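Local atomic coordinates of threonine--tRNA ligase catalytic subunit (Aeropyrum pernix, PDB entry 3A32), a protein that probably attaches threonine to tRNA(Thr), activating it with ATP as threonyl-adenylate, and probably cannot clear mischarged seryl-tRNA(Thr) because it lacks an editing domain. Residues K365-K370 against E440-V445; E357-S362 against V401-K406; R191-G196 against F334-I339; A56-K61 against S451-L456; R389-E392 against K396-V399. One frame throughout, in Å; residues are numbered along the deposited sequence.

How the contacts relate
Contacts 1, 2 and 5 lie in the anticodon-binding domain, and contacts 3 and 4 carry the packing to the catalytic part. Contacts 1 and 2 share helix 353-369 and touch, their centres 14 Å apart. Contact 1 shares helix 435-457 with contact 4, about 20 Å away between centres. Contacts 3 and 4 are the closest pair, at 11 Å between centres, and pack directly. Contact 3 also reaches contact 5, 15 Å away between centres, where Ile339 O lies 2.9 Å from Ala398 N, a probable hydrogen bond. None lies at the zinc site of Cys112, His166 and His310. Lys396 binds a sulfate in contact 5; Lys406 binds another, away from contact 2's packing.

Contact 1. Residues K365-K370 against E440-V445; sequences KGLLDK and ENLAAV
Lys370 and Glu440 pair between two helices of the anticodon-binding domain, the alpha/beta unit found in class II synthetases of this group. Segment 365-370 lies at the C-terminal end of helix 353-369, and segment 440-445 lies in the long helix 435-457. Both helices rest on the same mixed sheet: Leu367 lies on Val374, while Leu442 lies on Leu413 and Val415.

The apolar part of the contact is small and starts close to that sheet. Leu367 turns CD2 toward the base of the Leu442 side chain, 4.1 Å from Leu442 CB, and the two side chains cross at about a right angle. The CA atoms of Leu367 and Ala443 are 7.2 Å apart. Ala443 and Leu367 both also touch Phe372, so Phe372 is a shared neighbour of both helices.

The polar part lies toward the solvent side, where Glu440 is exposed. Lys370 runs nearly extended through CD and bends only at its last torsion (chi4 -81°), which turns the amine toward Glu440. Glu440 sets out away from the other helix, but its chain folds back at chi2 (-63°) and returns the carboxylate to the lysine. The resulting salt bridge has Lys370 NZ 2.9 Å from Glu440 OE2, on the syn side and 30° out of the carboxylate plane. On its way there the lysine packs tightly over the alanine methyl, with Lys370 CD only 3.5 Å from Ala443 CB.

Contact 2. Residues E357-S362 against V401-K406; sequences EDLASS and VFIGAK. With SO4 (sulfate ion), chain D.
The first torsion of Ile403 (chi1 -54°) sets CG1 beside the backbone N and CG2 anti to it, and so sends the two branches to different partners on helix 353-369. The longer branch, with CD1 extended beyond CG1, reaches Ala360, while CG2 turns to Leu359. Leu359 meets it with its CG anti to its own N (chi1 -168°), which carries CD2 toward the strand.

The contacts are apolar. Leu359 CD2 is 3.7 Å from Ile403 CG2. Ile403 CD1 is 3.6 Å from Ala360 CA and slightly farther from the alanine methyl, so the small residue lets the isoleucine tip touch the helix backbone itself; the CA atoms of Ala360 and Ile403 are 6.5 Å apart.

Helix 353-369 links the parallel neighbours 341-347 and 373-380 in a beta-alpha-beta crossover, and strand 399-403 lies beside 341-347 on its other side. The contact thus seats the crossover helix over this part of the sheet, where Ala360 and Ile403 both also touch Val343.

After Ile403 the chain leaves the strand, and Gly404 takes the N-cap position of helix 405-410, its N bonded to Glu407 OE1. Two residues on, Lys406 bends at its last two torsions and ends at a sulfate ion, probably from the crystallisation liquor: Lys406 NZ is 2.8 Å from sulfate O1. Arg427 NH1 grips the same anion.

Contact 3. Residues R191-G196 against F334-I339; sequences RLFKLG and FTLAPI
Leu336 CD1 touches two consecutive side chains of the other segment. It stands 4.0 Å from Leu192 CD1 and 3.6 Å from Phe193 CE1, with Phe193 CZ the next ring atom in line. Leu336 crosses both partners at about a right angle, and its CD1 makes the closest approach to each. The first shell holds carbon contacts alone, and all three residues are buried.

The partners are also fitted to each other. Leu192 CG lies over one face of the Phe193 ring, 3.9 Å above the plane and displaced toward the rim. That position follows from the leucine's first torsion, which puts CG anti to the backbone N (chi1 180°), whereas Phe193 leaves its backbone away from segment 334-339 and only its ring swings back. The Phe193 ring also meets that of Phe320, their planes at about 45°.

The backbones behind these side chains are held by arginines. Arg328 bonds to the carbonyls of Phe193 and Lys194; Lys194, the first residue to leave helical angles after helix 174-191, has a positive phi (57°). Arg373 takes the carbonyls of Thr335 and Ala337.

Segment 334-339, which opens with a short 3-10 turn, is part of the connection from helix 317-327 of the catalytic part to strand 341-347 of the anticodon-binding domain. The contact therefore packs this inter-domain linker against a catalytic-core loop, with helix 48-65 touching Leu192 and Leu336 through Leu55, and helix 435-457 touching Leu192 through Val453.

Contact 4. Residues A56-K61 against S451-L456; sequences AEVLAK and SPVRSL
Val58 is the first residue of helix 56-61 to meet helix 451-456. Its two methyls divide the work: Val58 CG2 sits 3.8 Å from Val453 CG1, and Val58 CG1, anti to the backbone N (chi1 173°), faces Leu456 with 4.3 Å to Leu456 CD1. The valine side chains cross at about a right angle, and the CA atoms of Val58 and Leu456 come within 7.4 Å. The segment axes approach to 9.9 Å with 46° between their directions.

Helix 48-65, followed by a short strand, is consistent with motif 1 of class II synthetases, which builds the dimer interface. Here it also receives the last turns of helix 435-457, which runs in from the anticodon-binding domain. Helix 451-456 is kinked at Pro452 and Val453, neither of whose N atoms bonds to the turn before; a proline N has no hydrogen.

One turn beyond Val58, Lys61 lays its backbone beside Leu456 while its extended side chain leads away. Lys61 NZ is 3.0 Å from Glu57 OE2, meeting it from above the carboxylate plane, and also bonds to Gln459. Lys61 forms a further salt bridge with Glu57 of the second subunit, and Glu57 one with Lys61 of that subunit; these lysines probably offset the two glutamates, whose OE2 atoms come close. From the other helix, Leu456 O accepts a bond from Arg65 NE.

Contact 5. Residues R389-E392 against K396-V399; sequences RHIE and KPAV. With SO4 (sulfate ion), chain B.
The carbonyl group of Ile391 receives Lys396 N across the turn that ends helix 384-393. The hydrogen bond is nearly straight (163° at the hydrogen) and the donor lies 22° off the carbonyl plane, with Lys396 N 2.9 Å from Ile391 O. The next carbonyl, that of Glu392, is met by the side chain of the same lysine: Lys396 NZ is 3.0 Å from Glu392 O, displaced 18° from its plane. At the flat carboxylate of Glu392 the partners are outside the turn, Arg331 at OE1 and Arg425 at OE2.

Beside these bonds, the Pro397 ring packs against a branch of Ile391, with Pro397 CD 3.5 Å from Ile391 CG2, a tight fit. The turn feeds the chain into strand 399-403 of the anticodon-binding domain.

The chain of Lys396 runs beside Glu392 O from CG on, and the bend at chi4 turns NZ onto it. The amine also meets a sulfate ion, probably from the crystallisation liquor, with Lys396 NZ 2.8 Å from sulfate O4; Lys7 and Tyr12 bind the same anion. One amine thus joins a C-terminal helix carbonyl to an anion, and its positive charge probably eases the negative potential that both create.

Contact 1. Residues K365-K370 against E440-V445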
# COMPACT_ATOMS: atom_id res chain seq x y z
N LYS A 365 -26.69 2.50 0.23
CA LYS A 365 -26.14 2.63 -1.13
C LYS A 365 -25.41 3.95 -1.31
O LYS A 365 -24.34 3.97 -1.92
CB LYS A 365 -27.21 2.54 -2.23
CG LYS A 365 -27.78 1.15 -2.47
CD LYS A 365 -29.06 1.20 -3.41
CE LYS A 365 -29.88 -0.12 -3.33
NZ LYS A 365 -29.17 -1.25 -2.62
N GLY A 366 -26.01 5.03 -0.83
CA GLY A 366 -25.43 6.35 -1.02
C GLY A 366 -24.09 6.48 -0.29
O GLY A 366 -23.12 7.06 -0.82
N LEU A 367 -24.04 6.00 0.95
CA LEU A 367 -22.73 5.96 1.73
C LEU A 367 -21.65 5.09 1.07
O LEU A 367 -20.48 5.48 1.04
CB LEU A 367 -22.98 5.46 3.15
CG LEU A 367 -23.83 6.48 3.93
CD1 LEU A 367 -24.28 5.82 5.21
CD2 LEU A 367 -23.05 7.75 4.20
N LEU A 368 -22.05 3.93 0.53
CA LEU A 368 -21.14 3.10 -0.27
C LEU A 368 -20.61 3.85 -1.45
O LEU A 368 -19.44 3.82 -1.70
CB LEU A 368 -21.79 1.79 -0.72
CG LEU A 368 -21.98 0.72 0.37
CD1 LEU A 368 -23.12 -0.25 0.02
CD2 LEU A 368 -20.68 -0.05 0.56
N ASP A 369 -21.46 4.58 -2.17
CA ASP A 369 -21.01 5.38 -3.33
C ASP A 369 -20.05 6.52 -2.95
O ASP A 369 -19.22 6.93 -3.77
CB ASP A 369 -22.21 5.96 -4.09
CG ASP A 369 -23.02 4.89 -4.81
OD1 ASP A 369 -22.61 3.70 -4.91
OD2 ASP A 369 -24.11 5.26 -5.32
N LYS A 370 -20.18 7.07 -1.73
CA LYS A 370 -19.16 8.03 -1.23
C LYS A 370 -17.82 7.39 -0.81
O LYS A 370 -16.85 8.09 -0.48
CB LYS A 370 -19.76 8.93 -0.15
CG LYS A 370 -20.83 9.89 -0.73
CD LYS A 370 -21.01 11.09 0.12
CE LYS A 370 -22.13 11.95 -0.38
NZ LYS A 370 -21.65 12.78 -1.49
N GLU A 440 -25.88 13.12 2.38
CA GLU A 440 -24.97 14.26 2.38
C GLU A 440 -24.61 14.64 3.79
O GLU A 440 -23.43 14.82 4.10
CB GLU A 440 -25.56 15.46 1.62
CG GLU A 440 -25.76 15.21 0.14
CD GLU A 440 -24.41 14.95 -0.62
OE1 GLU A 440 -23.50 15.83 -0.54
OE2 GLU A 440 -24.30 13.91 -1.31
N ASN A 441 -25.62 14.69 4.63
CA ASN A 441 -25.49 15.05 6.04
C ASN A 441 -24.70 14.03 6.86
O ASN A 441 -23.95 14.42 7.76
CB ASN A 441 -26.90 15.24 6.66
CG ASN A 441 -27.63 16.46 6.11
OD1 ASN A 441 -27.02 17.29 5.43
ND2 ASN A 441 -28.92 16.59 6.41
N LEU A 442 -24.88 12.74 6.57
CA LEU A 442 -24.08 11.70 7.21
C LEU A 442 -22.65 11.80 6.72
O LEU A 442 -21.69 11.67 7.53
CB LEU A 442 -24.65 10.30 6.95
CG LEU A 442 -25.98 10.05 7.68
CD1 LEU A 442 -26.68 8.87 7.17
CD2 LEU A 442 -25.77 9.89 9.19
N ALA A 443 -22.47 12.07 5.42
CA ALA A 443 -21.10 12.26 4.90
C ALA A 443 -20.42 13.47 5.53
O ALA A 443 -19.20 13.41 5.81
CB ALA A 443 -21.07 12.34 3.37
N ALA A 444 -21.18 14.53 5.83
CA ALA A 444 -20.62 15.68 6.59
C ALA A 444 -20.12 15.33 7.99
O ALA A 444 -19.10 15.86 8.45
CB ALA A 444 -21.67 16.87 6.68
N VAL A 445 -20.87 14.49 8.71
CA VAL A 445 -20.46 14.02 10.02
C VAL A 445 -19.14 13.23 9.89
O VAL A 445 -18.22 13.40 10.70
CB VAL A 445 -21.56 13.14 10.66
CG1 VAL A 445 -20.99 12.24 11.75
CG2 VAL A 445 -22.75 14.00 11.19

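Contact 2. Residues E357-S362 against V401-K406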
# COMPACT_ATOMS: atom_id res chain seq x y z
N GLU A 357 -37.45 0.66 5.04
CA GLU A 357 -36.60 -0.22 4.25
C GLU A 357 -35.99 0.56 3.09
O GLU A 357 -34.79 0.46 2.87
CB GLU A 357 -37.35 -1.50 3.81
CG GLU A 357 -36.66 -2.31 2.69
CD GLU A 357 -35.35 -3.00 3.13
OE1 GLU A 357 -35.25 -3.38 4.33
OE2 GLU A 357 -34.43 -3.16 2.29
N ASP A 358 -36.80 1.37 2.41
CA ASP A 358 -36.29 2.19 1.33
C ASP A 358 -35.32 3.29 1.80
O ASP A 358 -34.35 3.58 1.11
CB ASP A 358 -37.45 2.80 0.50
CG ASP A 358 -38.33 1.73 -0.22
OD1 ASP A 358 -38.01 0.50 -0.21
OD2 ASP A 358 -39.37 2.12 -0.79
N LEU A 359 -35.59 3.93 2.93
CA LEU A 359 -34.64 4.89 3.50
C LEU A 359 -33.28 4.26 3.86
O LEU A 359 -32.23 4.74 3.42
CB LEU A 359 -35.26 5.66 4.69
CG LEU A 359 -34.47 6.90 5.20
CD1 LEU A 359 -34.25 7.95 4.13
CD2 LEU A 359 -35.09 7.52 6.48
N ALA A 360 -33.31 3.18 4.64
CA ALA A 360 -32.10 2.45 5.06
C ALA A 360 -31.25 2.00 3.87
O ALA A 360 -30.05 2.29 3.79
CB ALA A 360 -32.49 1.23 5.94
N SER A 361 -31.89 1.28 2.97
CA SER A 361 -31.31 0.82 1.74
C SER A 361 -30.70 1.95 0.89
O SER A 361 -29.54 1.85 0.44
CB SER A 361 -32.39 0.01 0.98
OG SER A 361 -31.98 -0.33 -0.33
N SER A 362 -31.44 3.04 0.67
CA SER A 362 -30.89 4.18 -0.08
C SER A 362 -29.71 4.87 0.63
O SER A 362 -28.70 5.19 -0.01
CB SER A 362 -31.94 5.20 -0.37
OG SER A 362 -32.88 4.65 -1.23
N VAL A 401 -26.50 4.22 12.69
CA VAL A 401 -27.61 5.06 12.17
C VAL A 401 -28.89 4.26 12.34
O VAL A 401 -29.04 3.19 11.76
CB VAL A 401 -27.40 5.50 10.67
CG1 VAL A 401 -28.56 6.37 10.15
CG2 VAL A 401 -26.03 6.25 10.51
N PHE A 402 -29.76 4.73 13.21
CA PHE A 402 -31.00 4.00 13.53
C PHE A 402 -32.13 4.56 12.72
O PHE A 402 -32.40 5.77 12.77
CB PHE A 402 -31.34 4.07 15.02
CG PHE A 402 -30.40 3.24 15.89
CD1 PHE A 402 -30.58 1.87 16.02
CD2 PHE A 402 -29.34 3.85 16.56
CE1 PHE A 402 -29.72 1.10 16.81
CE2 PHE A 402 -28.47 3.10 17.35
CZ PHE A 402 -28.65 1.72 17.49
N ILE A 403 -32.74 3.70 11.91
CA ILE A 403 -33.87 4.14 11.13
C ILE A 403 -35.13 3.37 11.48
O ILE A 403 -35.29 2.25 11.06
CB ILE A 403 -33.65 4.10 9.64
CG1 ILE A 403 -32.36 4.87 9.28
CG2 ILE A 403 -34.94 4.73 8.92
CD1 ILE A 403 -31.77 4.49 8.02
N GLY A 404 -35.97 4.00 12.30
CA GLY A 404 -37.29 3.46 12.63
C GLY A 404 -38.43 4.38 12.16
O GLY A 404 -38.22 5.36 11.44
N ALA A 405 -39.64 4.01 12.56
CA ALA A 405 -40.88 4.74 12.23
C ALA A 405 -40.78 6.22 12.62
O ALA A 405 -41.21 7.08 11.88
CB ALA A 405 -42.05 4.08 13.00
N LYS A 406 -40.26 6.50 13.80
CA LYS A 406 -40.09 7.84 14.34
C LYS A 406 -39.15 8.67 13.46
O LYS A 406 -39.42 9.83 13.18
CB LYS A 406 -39.49 7.73 15.76
CG LYS A 406 -39.49 9.06 16.53
CD LYS A 406 -39.05 8.93 18.03
CE LYS A 406 -39.70 7.71 18.78
NZ LYS A 406 -40.23 8.00 20.21
S SO4 D . -36.55 9.48 21.05
O1 SO4 D . -37.82 8.84 21.39
O2 SO4 D . -36.72 10.93 21.28
O3 SO4 D . -35.50 8.91 21.88
O4 SO4 D . -36.19 9.13 19.67

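Contact 3. Residues R191-G196 against F334-I339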
# COMPACT_ATOMS: atom_id res chain seq x y z
N ARG A 191 -3.86 12.44 16.01
CA ARG A 191 -4.76 12.69 14.89
C ARG A 191 -5.27 11.46 14.22
O ARG A 191 -6.43 11.47 13.75
CB ARG A 191 -4.12 13.66 13.88
CG ARG A 191 -3.98 15.02 14.57
CD ARG A 191 -3.47 16.09 13.71
NE ARG A 191 -3.24 17.25 14.57
CZ ARG A 191 -2.87 18.45 14.12
NH1 ARG A 191 -2.67 18.65 12.81
NH2 ARG A 191 -2.70 19.44 15.00
N LEU A 192 -4.44 10.42 14.17
CA LEU A 192 -4.85 9.15 13.56
C LEU A 192 -5.48 8.28 14.60
O LEU A 192 -6.55 7.68 14.37
CB LEU A 192 -3.68 8.44 12.87
CG LEU A 192 -3.99 7.11 12.20
CD1 LEU A 192 -5.05 7.25 11.10
CD2 LEU A 192 -2.71 6.52 11.63
N PHE A 193 -4.86 8.23 15.77
CA PHE A 193 -5.33 7.33 16.81
C PHE A 193 -6.17 8.00 17.92
O PHE A 193 -6.76 7.30 18.74
CB PHE A 193 -4.18 6.45 17.34
CG PHE A 193 -3.66 5.45 16.30
CD1 PHE A 193 -4.45 4.36 15.92
CD2 PHE A 193 -2.45 5.65 15.66
CE1 PHE A 193 -4.02 3.40 14.93
CE2 PHE A 193 -2.02 4.72 14.68
CZ PHE A 193 -2.82 3.57 14.32
N LYS A 194 -6.25 9.33 17.93
CA LYS A 194 -6.96 10.04 19.04
C LYS A 194 -6.44 9.72 20.44
O LYS A 194 -7.23 9.58 21.40
CB LYS A 194 -8.46 9.72 18.98
CG LYS A 194 -9.07 9.97 17.59
CD LYS A 194 -8.95 11.48 17.24
CE LYS A 194 -9.76 12.31 18.26
NZ LYS A 194 -9.90 13.71 17.81
N LEU A 195 -5.12 9.59 20.56
CA LEU A 195 -4.49 9.34 21.85
C LEU A 195 -3.78 10.61 22.29
O LEU A 195 -2.85 11.05 21.64
CB LEU A 195 -3.46 8.22 21.74
CG LEU A 195 -3.95 6.78 21.44
CD1 LEU A 195 -2.78 5.88 21.11
CD2 LEU A 195 -4.75 6.22 22.58
N GLY A 196 -4.21 11.21 23.38
CA GLY A 196 -3.56 12.40 23.91
C GLY A 196 -2.11 12.23 24.33
O GLY A 196 -1.73 11.27 25.06
N PHE A 334 -12.58 6.47 13.33
CA PHE A 334 -13.45 6.36 12.18
C PHE A 334 -12.73 5.90 10.90
O PHE A 334 -13.25 5.05 10.18
CB PHE A 334 -14.21 7.67 11.93
CG PHE A 334 -15.10 7.65 10.73
CD1 PHE A 334 -16.44 7.29 10.85
CD2 PHE A 334 -14.62 8.06 9.49
CE1 PHE A 334 -17.30 7.31 9.73
CE2 PHE A 334 -15.45 8.06 8.37
CZ PHE A 334 -16.81 7.68 8.48
N THR A 335 -11.56 6.48 10.61
CA THR A 335 -10.88 6.22 9.34
C THR A 335 -10.40 4.74 9.21
O THR A 335 -10.30 4.18 8.10
CB THR A 335 -9.73 7.25 9.09
OG1 THR A 335 -10.29 8.58 8.97
CG2 THR A 335 -9.04 6.96 7.79
N LEU A 336 -10.18 4.11 10.36
CA LEU A 336 -9.64 2.77 10.50
C LEU A 336 -10.63 1.69 10.97
O LEU A 336 -10.24 0.55 11.23
CB LEU A 336 -8.45 2.84 11.46
CG LEU A 336 -7.28 3.74 11.01
CD1 LEU A 336 -6.18 3.58 12.06
CD2 LEU A 336 -6.75 3.44 9.53
N ALA A 337 -11.91 2.02 11.07
CA ALA A 337 -12.92 1.12 11.60
C ALA A 337 -13.32 0.17 10.47
O ALA A 337 -13.69 0.61 9.36
CB ALA A 337 -14.15 1.94 12.09
N PRO A 338 -13.29 -1.16 10.74
CA PRO A 338 -13.80 -2.10 9.72
C PRO A 338 -15.19 -1.67 9.20
O PRO A 338 -15.39 -1.55 7.97
CB PRO A 338 -13.83 -3.43 10.47
CG PRO A 338 -12.71 -3.30 11.50
CD PRO A 338 -12.85 -1.85 11.97
N ILE A 339 -16.16 -1.44 10.10
CA ILE A 339 -17.48 -0.91 9.70
C ILE A 339 -17.56 0.56 10.11
O ILE A 339 -17.50 0.89 11.31
CB ILE A 339 -18.66 -1.74 10.34
CG1 ILE A 339 -18.57 -3.21 9.91
CG2 ILE A 339 -20.03 -1.11 9.96
CD1 ILE A 339 -19.59 -4.19 10.62

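Contact 4. Residues A56-K61 against S451-L456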
# COMPACT_ATOMS: atom_id res chain seq x y z
N ALA A 56 -1.11 2.20 5.24
CA ALA A 56 0.02 2.44 4.34
C ALA A 56 -0.06 3.81 3.68
O ALA A 56 0.94 4.52 3.56
CB ALA A 56 0.08 1.35 3.23
N GLU A 57 -1.28 4.16 3.25
CA GLU A 57 -1.59 5.34 2.46
C GLU A 57 -1.49 6.61 3.29
O GLU A 57 -0.89 7.59 2.86
CB GLU A 57 -3.03 5.20 1.91
CG GLU A 57 -3.46 6.44 1.23
CD GLU A 57 -4.96 6.52 0.85
OE1 GLU A 57 -5.57 5.45 0.66
OE2 GLU A 57 -5.45 7.70 0.72
N VAL A 58 -2.13 6.60 4.47
CA VAL A 58 -2.03 7.70 5.44
C VAL A 58 -0.59 7.92 5.93
O VAL A 58 -0.12 9.03 5.94
CB VAL A 58 -2.96 7.49 6.71
CG1 VAL A 58 -2.69 8.56 7.78
CG2 VAL A 58 -4.45 7.50 6.29
N LEU A 59 0.10 6.86 6.34
CA LEU A 59 1.46 7.00 6.84
C LEU A 59 2.43 7.41 5.74
O LEU A 59 3.28 8.24 5.99
CB LEU A 59 1.96 5.72 7.54
CG LEU A 59 1.07 5.34 8.74
CD1 LEU A 59 1.45 3.96 9.30
CD2 LEU A 59 1.18 6.46 9.79
N ALA A 60 2.29 6.83 4.54
CA ALA A 60 3.08 7.22 3.38
C ALA A 60 2.91 8.71 3.04
O ALA A 60 3.89 9.44 2.94
CB ALA A 60 2.78 6.32 2.14
N LYS A 61 1.67 9.15 2.87
CA LYS A 61 1.37 10.56 2.58
C LYS A 61 1.77 11.52 3.68
O LYS A 61 2.28 12.61 3.37
CB LYS A 61 -0.11 10.74 2.20
CG LYS A 61 -0.49 9.99 0.90
CD LYS A 61 -1.99 9.97 0.61
CE LYS A 61 -2.21 9.29 -0.73
NZ LYS A 61 -3.65 9.20 -1.12
N SER A 451 -11.36 14.68 9.61
CA SER A 451 -10.63 15.93 9.57
C SER A 451 -9.20 15.82 10.11
O SER A 451 -8.26 16.30 9.48
CB SER A 451 -11.41 16.98 10.37
OG SER A 451 -10.89 18.22 10.01
N PRO A 452 -9.03 15.21 11.31
CA PRO A 452 -7.67 15.09 11.80
C PRO A 452 -6.77 14.25 10.86
O PRO A 452 -5.57 14.54 10.77
CB PRO A 452 -7.83 14.32 13.15
CG PRO A 452 -9.24 14.53 13.55
CD PRO A 452 -10.01 14.60 12.23
N VAL A 453 -7.32 13.22 10.20
CA VAL A 453 -6.53 12.41 9.29
C VAL A 453 -6.20 13.20 8.02
O VAL A 453 -5.08 13.09 7.53
CB VAL A 453 -7.14 11.01 8.98
CG1 VAL A 453 -6.47 10.37 7.75
CG2 VAL A 453 -6.94 10.08 10.17
N ARG A 454 -7.13 14.02 7.52
CA ARG A 454 -6.78 14.96 6.44
C ARG A 454 -5.62 15.90 6.74
O ARG A 454 -4.89 16.26 5.82
CB ARG A 454 -7.96 15.83 6.05
CG ARG A 454 -9.01 15.10 5.26
CD ARG A 454 -9.89 16.07 4.49
NE ARG A 454 -10.46 17.13 5.33
CZ ARG A 454 -11.54 17.00 6.12
NH1 ARG A 454 -12.19 15.83 6.21
NH2 ARG A 454 -11.97 18.07 6.80
N SER A 455 -5.48 16.34 7.98
CA SER A 455 -4.38 17.28 8.29
C SER A 455 -3.02 16.57 8.30
O SER A 455 -1.99 17.18 8.17
CB SER A 455 -4.60 18.08 9.59
OG SER A 455 -4.40 17.24 10.71
N LEU A 456 -3.05 15.26 8.47
CA LEU A 456 -1.84 14.44 8.40
C LEU A 456 -1.48 14.14 6.95
O LEU A 456 -0.35 14.30 6.55
CB LEU A 456 -2.07 13.11 9.11
CG LEU A 456 -2.18 13.01 10.62
CD1 LEU A 456 -2.37 11.51 10.95
CD2 LEU A 456 -0.95 13.54 11.31

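Contact 5. Residues R389-E392 against K396-V399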
# COMPACT_ATOMS: atom_id res chain seq x y z
N ARG A 389 -26.84 -4.82 21.27
CA ARG A 389 -25.90 -5.44 22.18
C ARG A 389 -24.91 -6.37 21.45
O ARG A 389 -23.72 -6.28 21.69
CB ARG A 389 -26.66 -6.12 23.35
CG ARG A 389 -26.22 -7.55 23.71
CD ARG A 389 -25.61 -7.78 25.11
NE ARG A 389 -24.34 -8.55 25.03
CZ ARG A 389 -23.66 -9.05 26.07
NH1 ARG A 389 -24.12 -8.94 27.33
NH2 ARG A 389 -22.51 -9.70 25.85
N HIS A 390 -25.40 -7.21 20.53
CA HIS A 390 -24.53 -8.00 19.68
C HIS A 390 -23.58 -7.17 18.81
O HIS A 390 -22.36 -7.46 18.72
CB HIS A 390 -25.34 -8.98 18.82
CG HIS A 390 -26.08 -10.00 19.62
ND1 HIS A 390 -27.43 -10.21 19.48
CD2 HIS A 390 -25.66 -10.85 20.59
CE1 HIS A 390 -27.82 -11.17 20.31
NE2 HIS A 390 -26.77 -11.57 21.01
N ILE A 391 -24.15 -6.15 18.19
CA ILE A 391 -23.39 -5.23 17.37
C ILE A 391 -22.28 -4.56 18.22
O ILE A 391 -21.13 -4.53 17.82
CB ILE A 391 -24.35 -4.21 16.69
CG1 ILE A 391 -25.11 -4.87 15.55
CG2 ILE A 391 -23.61 -2.98 16.21
CD1 ILE A 391 -26.38 -4.14 15.15
N GLU A 392 -22.62 -4.06 19.41
CA GLU A 392 -21.63 -3.43 20.29
C GLU A 392 -20.57 -4.37 20.85
O GLU A 392 -19.43 -3.95 21.16
CB GLU A 392 -22.31 -2.73 21.46
CG GLU A 392 -23.26 -1.64 21.02
CD GLU A 392 -22.55 -0.47 20.27
OE1 GLU A 392 -21.38 -0.56 19.85
OE2 GLU A 392 -23.19 0.57 20.10
N LYS A 396 -18.70 -3.38 16.68
CA LYS A 396 -18.30 -2.04 17.14
C LYS A 396 -18.16 -1.03 16.00
O LYS A 396 -17.05 -0.49 15.77
CB LYS A 396 -17.01 -2.11 17.95
CG LYS A 396 -17.15 -2.82 19.28
CD LYS A 396 -15.82 -3.03 19.98
CE LYS A 396 -16.09 -3.59 21.37
NZ LYS A 396 -16.60 -4.99 21.36
N PRO A 397 -19.28 -0.77 15.24
CA PRO A 397 -19.20 0.12 14.08
C PRO A 397 -18.82 1.50 14.55
O PRO A 397 -19.18 1.87 15.66
CB PRO A 397 -20.64 0.11 13.53
CG PRO A 397 -21.24 -1.20 14.05
CD PRO A 397 -20.66 -1.26 15.45
N ALA A 398 -18.10 2.27 13.75
CA ALA A 398 -17.75 3.64 14.15
C ALA A 398 -19.01 4.48 14.42
O ALA A 398 -19.10 5.14 15.44
CB ALA A 398 -16.83 4.33 13.08
N VAL A 399 -20.01 4.41 13.53
CA VAL A 399 -21.24 5.21 13.66
C VAL A 399 -22.44 4.29 13.48
O VAL A 399 -22.45 3.56 12.52
CB VAL A 399 -21.26 6.37 12.60
CG1 VAL A 399 -22.54 7.25 12.72
CG2 VAL A 399 -19.98 7.31 12.70
S SO4 B . -16.85 -5.49 24.98
O1 SO4 B . -17.99 -4.58 24.74
O2 SO4 B . -15.54 -4.93 25.33
O3 SO4 B . -17.28 -6.21 26.16
O4 SO4 B . -16.69 -6.33 23.80